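Local coordinates for protein fusarinine C esterase sidJ (Aspergillus fumigatus, PDB 6GUP) that hydrolyses the ester bonds of the siderophore fusarinine C, but not those of triacetylfusarinine C, in fungal iron acquisition, at residues F26-T31 against L69-L74; K35-L40 against P64-L69; L49-Y54 against M120-G125. All blocks are in the same frame, centred on the assembly; numbering follows the deposited sequence.

Contact 1: residues F26-T31 against L69-L74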
loop_
_atom_site.group_PDB
_atom_site.type_symbol
_atom_site.label_atom_id
_atom_site.label_comp_id
_atom_site.label_asym_id
_atom_site.label_seq_id
_atom_site.Cartn_x
_atom_site.Cartn_y
_atom_site.Cartn_z
ATOM N N PHE A 26 4.239 9.407 4.574
ATOM C CA PHE A 26 5.644 9.715 4.298
ATOM C C PHE A 26 5.833 11.219 4.116
ATOM O O PHE A 26 5.244 11.814 3.213
ATOM C CB PHE A 26 6.125 8.973 3.048
ATOM C CG PHE A 26 7.508 9.367 2.605
ATOM C CD1 PHE A 26 8.627 8.966 3.329
ATOM C CD2 PHE A 26 7.694 10.149 1.469
ATOM C CE1 PHE A 26 9.903 9.336 2.922
ATOM C CE2 PHE A 26 8.967 10.519 1.059
ATOM C CZ PHE A 26 10.072 10.111 1.786
ATOM N N GLU A 27 6.672 11.810 4.965
ATOM C CA GLU A 27 6.995 13.235 4.910
ATOM C C GLU A 27 8.275 13.426 4.108
ATOM O O GLU A 27 9.298 12.841 4.446
ATOM C CB GLU A 27 7.199 13.779 6.325
ATOM C CG GLU A 27 7.437 15.283 6.403
ATOM C CD GLU A 27 7.675 15.785 7.817
ATOM O OE1 GLU A 27 7.921 14.967 8.731
ATOM O OE2 GLU A 27 7.621 17.016 8.017
ATOM N N TYR A 28 8.224 14.265 3.076
ATOM C CA TYR A 28 9.399 14.566 2.254
ATOM C C TYR A 28 10.185 15.652 2.966
ATOM O O TYR A 28 9.648 16.728 3.229
ATOM C CB TYR A 28 9.002 15.068 0.862
ATOM C CG TYR A 28 8.354 14.028 -0.028
ATOM C CD1 TYR A 28 7.066 13.561 0.233
ATOM C CD2 TYR A 28 9.018 13.525 -1.148
ATOM C CE1 TYR A 28 6.465 12.617 -0.582
ATOM C CE2 TYR A 28 8.420 12.578 -1.970
ATOM C CZ TYR A 28 7.146 12.126 -1.681
ATOM O OH TYR A 28 6.553 11.187 -2.493
ATOM N N THR A 29 11.446 15.373 3.283
ATOM C CA THR A 29 12.298 16.357 3.950
ATOM C C THR A 29 13.775 16.006 3.814
ATOM O O THR A 29 14.168 14.846 3.981
ATOM C CB THR A 29 11.920 16.544 5.443
ATOM O OG1 THR A 29 12.806 17.492 6.055
ATOM C CG2 THR A 29 11.970 15.226 6.219
ATOM N N THR A 30 14.574 17.020 3.493
ATOM C CA THR A 30 16.023 16.892 3.395
ATOM C C THR A 30 16.784 17.721 4.435
ATOM O O THR A 30 18.007 17.583 4.525
ATOM C CB THR A 30 16.521 17.320 1.996
ATOM O OG1 THR A 30 16.224 18.705 1.776
ATOM C CG2 THR A 30 15.863 16.486 0.906
ATOM N N THR A 31 16.095 18.558 5.223
ATOM C CA THR A 31 16.796 19.585 6.009
ATOM C C THR A 31 16.242 19.926 7.405
ATOM O O THR A 31 15.125 19.559 7.778
ATOM C CB THR A 31 16.964 20.879 5.166
ATOM O OG1 THR A 31 17.634 21.892 5.930
ATOM C CG2 THR A 31 15.621 21.405 4.672
ATOM N N LEU A 69 5.871 18.400 2.556
ATOM C CA LEU A 69 4.936 17.588 1.780
ATOM C C LEU A 69 4.745 16.225 2.442
ATOM O O LEU A 69 5.722 15.583 2.824
ATOM C CB LEU A 69 5.474 17.403 0.356
ATOM C CG LEU A 69 4.684 16.540 -0.633
ATOM C CD1 LEU A 69 3.320 17.141 -0.930
ATOM C CD2 LEU A 69 5.480 16.374 -1.916
ATOM N N PHE A 70 3.487 15.800 2.569
ATOM C CA PHE A 70 3.133 14.454 3.027
ATOM C C PHE A 70 2.368 13.708 1.942
ATOM O O PHE A 70 1.573 14.304 1.214
ATOM C CB PHE A 70 2.234 14.511 4.261
ATOM C CG PHE A 70 2.925 14.965 5.511
ATOM C CD1 PHE A 70 3.145 16.317 5.743
ATOM C CD2 PHE A 70 3.324 14.047 6.477
ATOM C CE1 PHE A 70 3.768 16.745 6.905
ATOM C CE2 PHE A 70 3.946 14.469 7.644
ATOM C CZ PHE A 70 4.172 15.820 7.856
ATOM N N THR A 71 2.616 12.404 1.849
ATOM C CA THR A 71 1.764 11.471 1.108
ATOM C C THR A 71 1.366 10.373 2.086
ATOM O O THR A 71 1.997 10.237 3.134
ATOM C CB THR A 71 2.498 10.859 -0.097
ATOM O OG1 THR A 71 3.701 10.213 0.343
ATOM C CG2 THR A 71 2.848 11.933 -1.114
ATOM N N LEU A 72 0.328 9.598 1.764
ATOM C CA LEU A 72 -0.172 8.584 2.704
ATOM C C LEU A 72 -0.779 7.347 2.059
ATOM O O LEU A 72 -1.136 7.350 0.878
ATOM C CB LEU A 72 -1.188 9.201 3.680
ATOM C CG LEU A 72 -2.665 9.308 3.271
ATOM C CD1 LEU A 72 -3.486 9.867 4.421
ATOM C CD2 LEU A 72 -2.839 10.152 2.019
ATOM N N THR A 73 -0.890 6.300 2.875
ATOM C CA THR A 73 -1.629 5.093 2.536
ATOM C C THR A 73 -2.992 5.129 3.210
ATOM O O THR A 73 -3.138 5.652 4.319
ATOM C CB THR A 73 -0.897 3.817 2.997
ATOM O OG1 THR A 73 -0.699 3.848 4.419
ATOM C CG2 THR A 73 0.445 3.685 2.296
ATOM N N LEU A 74 -3.982 4.576 2.517
ATOM C CA LEU A 74 -5.322 4.364 3.043
ATOM C C LEU A 74 -5.580 2.860 2.977
ATOM O O LEU A 74 -4.732 2.107 2.492
ATOM C CB LEU A 74 -6.342 5.125 2.188
ATOM C CG LEU A 74 -6.073 6.617 1.945
ATOM C CD1 LEU A 74 -6.951 7.155 0.824
ATOM C CD2 LEU A 74 -6.276 7.427 3.218
HETATM O O HOH W 1 8.654 18.570 1.543
#
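Phe26 pairs with Thr71 through two backbone hydrogen bonds, Phe26 N to Thr71 O at 2.8 Å and Thr71 N to Phe26 O at 3.0 Å. Strands 26-28 and 69-72 run antiparallel, axes at 156°. With CG anti to the backbone N (chi1 173°), the Phe26 ring turns off from Thr71, its CE2 over the centre of one Tyr28 ring face.

Glu27, in the non-hydrogen-bonded pair with Phe70, lays its chain alongside that ring: CG stands over the face, 3.9 Å from the centroid, and the carboxylate lies 18° from the ring plane. The methylenes give apolar cover while the buried acid reaches His17 through OE1 and Ser68 through OE2.

Tyr28 N donates to Leu69 O at 2.8 Å. Leu69 CD2 packs on the ring face opposite Phe26, and Thr71 CG2 meets the ring edge, 3.7 Å from Tyr28 CE1. Thr71 OG1 is buried without a hydrogen-bond partner. A water stands in for the direct return bond, donating to Tyr28 O and accepting from Leu69 N.

Leu16 of the second subunit packs on Phe26. Helix 86-108 covers the Glu27-Phe70 face, helix 55-61 packs on Tyr28, Leu69 and Thr71, and strand 12-18 flanks strand 24-28.

Contact 2: residues K35-L40 against P64-L69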
loop_
_atom_site.group_PDB
_atom_site.type_symbol
_atom_site.label_atom_id
_atom_site.label_comp_id
_atom_site.label_asym_id
_atom_site.label_seq_id
_atom_site.Cartn_x
_atom_site.Cartn_y
_atom_site.Cartn_z
ATOM N N LYS A 35 9.286 23.956 9.564
ATOM C CA LYS A 35 8.170 23.538 8.710
ATOM C C LYS A 35 6.873 23.510 9.517
ATOM O O LYS A 35 6.318 22.438 9.756
ATOM C CB LYS A 35 8.423 22.136 8.142
ATOM C CG LYS A 35 9.676 21.979 7.308
ATOM C CD LYS A 35 9.587 22.717 5.989
ATOM C CE LYS A 35 10.786 22.365 5.132
ATOM N NZ LYS A 35 10.870 23.144 3.870
ATOM N N PRO A 36 6.374 24.683 9.941
ATOM C CA PRO A 36 5.113 24.714 10.693
ATOM C C PRO A 36 3.875 24.301 9.876
ATOM O O PRO A 36 2.877 23.874 10.460
ATOM C CB PRO A 36 5.008 26.176 11.145
ATOM C CG PRO A 36 5.814 26.942 10.157
ATOM C CD PRO A 36 6.922 26.033 9.720
ATOM N N HIS A 37 3.955 24.416 8.548
ATOM C CA HIS A 37 2.829 24.152 7.650
ATOM C C HIS A 37 2.974 22.805 6.939
ATOM O O HIS A 37 4.085 22.287 6.792
ATOM C CB HIS A 37 2.717 25.288 6.632
ATOM C CG HIS A 37 2.807 26.652 7.244
ATOM N ND1 HIS A 37 1.914 27.099 8.192
ATOM C CD2 HIS A 37 3.686 27.664 7.051
ATOM C CE1 HIS A 37 2.236 28.326 8.557
ATOM N NE2 HIS A 37 3.307 28.694 7.879
ATOM N N SER A 38 1.841 22.258 6.494
ATOM C CA SER A 38 1.771 20.898 5.950
ATOM C C SER A 38 0.879 20.810 4.713
ATOM O O SER A 38 -0.234 21.334 4.711
ATOM C CB SER A 38 1.221 19.946 7.013
ATOM O OG SER A 38 2.023 19.964 8.179
ATOM N N LEU A 39 1.379 20.141 3.673
ATOM C CA LEU A 39 0.592 19.798 2.489
ATOM C C LEU A 39 0.431 18.279 2.437
ATOM O O LEU A 39 1.402 17.563 2.184
ATOM C CB LEU A 39 1.285 20.306 1.218
ATOM C CG LEU A 39 0.589 20.048 -0.125
ATOM C CD1 LEU A 39 -0.761 20.745 -0.188
ATOM C CD2 LEU A 39 1.468 20.500 -1.280
ATOM N N LEU A 40 -0.787 17.796 2.690
ATOM C CA LEU A 40 -1.104 16.370 2.570
ATOM C C LEU A 40 -1.610 16.088 1.158
ATOM O O LEU A 40 -2.660 16.590 0.751
ATOM C CB LEU A 40 -2.145 15.935 3.606
ATOM C CG LEU A 40 -2.544 14.449 3.616
ATOM C CD1 LEU A 40 -1.342 13.527 3.784
ATOM C CD2 LEU A 40 -3.561 14.187 4.713
ATOM N N PRO A 64 12.994 25.233 0.172
ATOM C CA PRO A 64 13.200 26.545 0.815
ATOM C C PRO A 64 12.026 27.094 1.651
ATOM O O PRO A 64 12.232 28.017 2.442
ATOM C CB PRO A 64 13.475 27.481 -0.375
ATOM C CG PRO A 64 12.864 26.800 -1.548
ATOM C CD PRO A 64 13.083 25.341 -1.298
ATOM N N THR A 65 10.825 26.537 1.485
ATOM C CA THR A 65 9.604 27.090 2.083
ATOM C C THR A 65 9.385 26.597 3.520
ATOM O O THR A 65 10.162 25.787 4.033
ATOM C CB THR A 65 8.363 26.740 1.224
ATOM O OG1 THR A 65 8.119 25.328 1.271
ATOM C CG2 THR A 65 8.559 27.172 -0.230
ATOM N N GLU A 66 8.322 27.098 4.150
ATOM C CA GLU A 66 7.866 26.629 5.468
ATOM C C GLU A 66 6.810 25.501 5.388
ATOM O O GLU A 66 6.165 25.183 6.392
ATOM C CB GLU A 66 7.331 27.816 6.288
ATOM C CG GLU A 66 8.424 28.725 6.835
ATOM C CD GLU A 66 7.911 29.701 7.879
ATOM O OE1 GLU A 66 6.891 30.373 7.619
ATOM O OE2 GLU A 66 8.532 29.797 8.959
ATOM N N TRP A 67 6.648 24.899 4.206
ATOM C CA TRP A 67 5.741 23.767 3.994
ATOM C C TRP A 67 6.531 22.477 3.804
ATOM O O TRP A 67 7.532 22.468 3.083
ATOM C CB TRP A 67 4.894 23.997 2.743
ATOM C CG TRP A 67 3.997 25.181 2.832
ATOM C CD1 TRP A 67 4.323 26.479 2.567
ATOM C CD2 TRP A 67 2.616 25.180 3.206
ATOM N NE1 TRP A 67 3.231 27.290 2.758
ATOM C CE2 TRP A 67 2.169 26.519 3.152
ATOM C CE3 TRP A 67 1.712 24.178 3.584
ATOM C CZ2 TRP A 67 0.853 26.882 3.460
ATOM C CZ3 TRP A 67 0.401 24.541 3.894
ATOM C CH2 TRP A 67 -0.012 25.884 3.831
ATOM N N SER A 68 6.084 21.400 4.451
ATOM C CA SER A 68 6.593 20.053 4.176
ATOM C C SER A 68 5.486 19.218 3.532
ATOM O O SER A 68 4.317 19.317 3.915
ATOM C CB SER A 68 7.116 19.382 5.450
ATOM O OG SER A 68 6.063 18.988 6.309
ATOM N N LEU A 69 5.871 18.400 2.556
ATOM C CA LEU A 69 4.936 17.588 1.780
ATOM C C LEU A 69 4.745 16.225 2.442
ATOM O O LEU A 69 5.722 15.583 2.824
ATOM C CB LEU A 69 5.474 17.403 0.356
ATOM C CG LEU A 69 4.684 16.540 -0.633
ATOM C CD1 LEU A 69 3.320 17.141 -0.930
ATOM C CD2 LEU A 69 5.480 16.374 -1.916
#
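His37 presses CB onto one face of the Trp67 indole, 3.4 Å from the centroid of the six-membered ring and nearly along its normal, a close CH-pi contact. The imidazole itself stands oblique to the indole, planes at 37°, and its CD2 reaches Glu66 CB at 3.7 Å. With CG anti to the carbonyl carbon (chi1 -63°), Trp67 spreads its broad ring across the neighbouring strand, where the ring edge meets Ser38 O, 3.4 Å from CZ3. Farther along the same face Leu39 and Leu69 lie side by side, branched side chains that fill the layer between sheet and helices, with CD2 of Leu39 3.9 Å from CD1 of Leu69.

The parallel backbone ladder fixes this register: His37 N bonds to Glu66 O, Ser68 N to His37 O, and Leu39 N to Ser68 O at 3.1 Å, the last almost straight at 176°. At the strand entrance the bent chain of Lys35 brings NZ to Thr65 O, 2.7 Å away and above the carbonyl plane; Gln63 O is a further partner of the ammonium. On the other face Ser38 and Ser68 both bond through OG to Lys104 NZ, small hydroxyls that can both accept from this ammonium, which also bonds to Lys35 O.

Strands 37-42 and 67-72 belong to one beta-alpha-beta unit through helix 55-61, which packs on the leucines; helix 335-353 covers Trp67, and helix 86-108 lies over the serine face.

Contact 3: residues L49-Y54 against M120-G125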
loop_
_atom_site.group_PDB
_atom_site.type_symbol
_atom_site.label_atom_id
_atom_site.label_comp_id
_atom_site.label_asym_id
_atom_site.label_seq_id
_atom_site.Cartn_x
_atom_site.Cartn_y
_atom_site.Cartn_z
ATOM N N LEU A 49 1.882 5.270 -1.372
ATOM C CA LEU A 49 3.048 6.161 -1.484
ATOM C C LEU A 49 3.705 6.125 -2.876
ATOM O O LEU A 49 4.709 6.807 -3.097
ATOM C CB LEU A 49 4.100 5.800 -0.425
ATOM C CG LEU A 49 3.640 5.632 1.026
ATOM C CD1 LEU A 49 4.839 5.326 1.911
ATOM C CD2 LEU A 49 2.905 6.863 1.536
ATOM N N ALA A 50 3.135 5.358 -3.810
ATOM C CA ALA A 50 3.776 5.072 -5.100
ATOM C C ALA A 50 3.485 6.073 -6.232
ATOM O O ALA A 50 3.910 5.843 -7.368
ATOM C CB ALA A 50 3.407 3.668 -5.551
ATOM N N THR A 51 2.772 7.164 -5.941
ATOM C CA THR A 51 2.547 8.222 -6.933
ATOM C C THR A 51 3.886 8.829 -7.350
ATOM O O THR A 51 4.731 9.103 -6.499
ATOM C CB THR A 51 1.651 9.353 -6.381
ATOM O OG1 THR A 51 0.437 8.800 -5.860
ATOM C CG2 THR A 51 1.311 10.371 -7.475
ATOM N N THR A 52 4.072 9.013 -8.657
ATOM C CA THR A 52 5.245 9.705 -9.198
ATOM C C THR A 52 4.814 11.073 -9.732
ATOM O O THR A 52 4.726 12.022 -8.958
ATOM C CB THR A 52 5.970 8.863 -10.270
ATOM O OG1 THR A 52 5.012 8.299 -11.176
ATOM C CG2 THR A 52 6.765 7.749 -9.619
ATOM N N SER A 53 4.528 11.171 -11.033
ATOM C CA SER A 53 4.083 12.419 -11.669
ATOM C C SER A 53 5.007 13.631 -11.397
ATOM O O SER A 53 6.173 13.617 -11.800
ATOM C CB SER A 53 2.613 12.703 -11.305
ATOM O OG SER A 53 2.452 13.019 -9.933
ATOM N N TYR A 54 4.494 14.644 -10.694
ATOM C CA TYR A 54 5.206 15.908 -10.436
ATOM C C TYR A 54 5.660 16.011 -8.978
ATOM O O TYR A 54 6.120 17.071 -8.540
ATOM C CB TYR A 54 4.306 17.110 -10.785
ATOM C CG TYR A 54 2.913 17.029 -10.188
ATOM C CD1 TYR A 54 2.670 17.381 -8.857
ATOM C CD2 TYR A 54 1.839 16.567 -10.951
ATOM C CE1 TYR A 54 1.398 17.288 -8.311
ATOM C CE2 TYR A 54 0.566 16.470 -10.414
ATOM C CZ TYR A 54 0.349 16.831 -9.097
ATOM O OH TYR A 54 -0.915 16.733 -8.573
ATOM N N MET A 120 -4.367 18.223 -0.796
ATOM C CA MET A 120 -4.275 18.186 -2.254
ATOM C C MET A 120 -4.664 16.804 -2.768
ATOM O O MET A 120 -4.176 15.793 -2.265
ATOM C CB MET A 120 -2.859 18.535 -2.706
ATOM C CG MET A 120 -2.695 18.613 -4.215
ATOM S SD MET A 120 -1.199 19.486 -4.705
ATOM C CE MET A 120 -1.366 19.438 -6.485
ATOM N N GLY A 121 -5.543 16.780 -3.769
ATOM C CA GLY A 121 -5.966 15.547 -4.433
ATOM C C GLY A 121 -5.410 15.482 -5.843
ATOM O O GLY A 121 -5.424 16.480 -6.569
ATOM N N HIS A 122 -4.920 14.302 -6.223
ATOM C CA HIS A 122 -4.362 14.053 -7.551
ATOM C C HIS A 122 -5.170 12.946 -8.210
ATOM O O HIS A 122 -5.364 11.884 -7.614
ATOM C CB HIS A 122 -2.884 13.666 -7.428
ATOM C CG HIS A 122 -2.338 12.913 -8.603
ATOM N ND1 HIS A 122 -1.877 13.537 -9.741
ATOM C CD2 HIS A 122 -2.161 11.585 -8.805
ATOM C CE1 HIS A 122 -1.451 12.627 -10.599
ATOM N NE2 HIS A 122 -1.613 11.435 -10.055
ATOM N N SER A 123 -5.632 13.206 -9.434
ATOM C CA SER A 123 -6.476 12.278 -10.190
ATOM C C SER A 123 -7.729 11.905 -9.369
ATOM O O SER A 123 -8.458 12.804 -8.942
ATOM C CB SER A 123 -5.658 11.063 -10.657
ATOM O OG SER A 123 -6.457 10.169 -11.412
ATOM N N THR A 124 -7.961 10.614 -9.120
ATOM C CA THR A 124 -9.115 10.165 -8.332
ATOM C C THR A 124 -8.994 10.444 -6.824
ATOM O O THR A 124 -9.967 10.276 -6.091
ATOM C CB THR A 124 -9.389 8.663 -8.548
ATOM O OG1 THR A 124 -8.210 7.909 -8.246
ATOM C CG2 THR A 124 -9.805 8.401 -9.991
ATOM N N GLY A 125 -7.813 10.864 -6.364
ATOM C CA GLY A 125 -7.648 11.414 -5.016
ATOM C C GLY A 125 -8.433 12.698 -4.777
ATOM O O GLY A 125 -8.724 13.040 -3.632
#
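Met120 sends its extended side chain from the strand toward the loop 49-54 and meets Tyr54 from the opposite direction. Its terminal methyl CE lies 3.4 Å from Tyr54 OH and 3.9 Å from Tyr54 CE1, oblique to the ring. An unbranched, flexible thioether suits this buried place, where Val345 of helix 335-353 and Ile161 of strand 159-163 also pack on it.

Gly121 carries no side chain, which matters because a beta carbon here would run into Gly125 O; one on Gly125 would likewise crowd His122 O. The sequence from Gly121 through Ser123 to Gly125 matches the GxSxG nucleophile elbow of alpha/beta-hydrolases, the sharp turn between strand 117-122 and helix 125-134.

His122 sits just before Ser123, the probable nucleophile, and turns its side chain toward the loop. The imidazole and the Tyr54 ring pass alongside one another, pointing oppositely, centroids 5.7 Å apart and planes at 76°. The distance from His122 ND1 to Tyr54 OH is 3.5 Å, but the two are not bonded to each other; both bond to OE1 of Gln163, which ties strand 159-163 to this pair. Thr51 CG2 approaches His122 CD2 at 3.9 Å, while Ser53 OG lies 4.0 Å from His122 CE1. Thr51 can offer its methyl because CG2 is anti to the backbone N, leaving OG1 for Asp47. Ser53 OG bonds back to Thr52 O at 2.7 Å, and also lies over one face of the Tyr54 ring.

Ser123 takes the strained backbone of the elbow (phi 55°, psi -123°) within a type II' turn from His122 to Gly125, closed by Gly125 N bonding to His122 O. Ser123 OG bonds to NE2 of His327, consistent with a Ser123-His327-Asp286 catalytic triad.

Overall arrangement
All three contacts are largely buried and reach one mixed sheet, but they hold it differently. Contacts 1 and 2 share Leu69 and strand 67-72, which pairs antiparallel with 24-28 on one flank and parallel with 37-42 on the other; Phe70 N bonds to Leu39 O between them. Their chemistry is backbone ladders with side chains packed on both faces, and contact 2 reaches the surface at Glu66. The centre of contact 3 lies about 7 Å from the centre of the chain, those of contacts 1 and 2 about 17 and 20 Å; it joins a loop to a strand end by side chains alone. Leu40 O bonds to Met120 N between contacts 2 and 3, while Leu49 packs on Thr71.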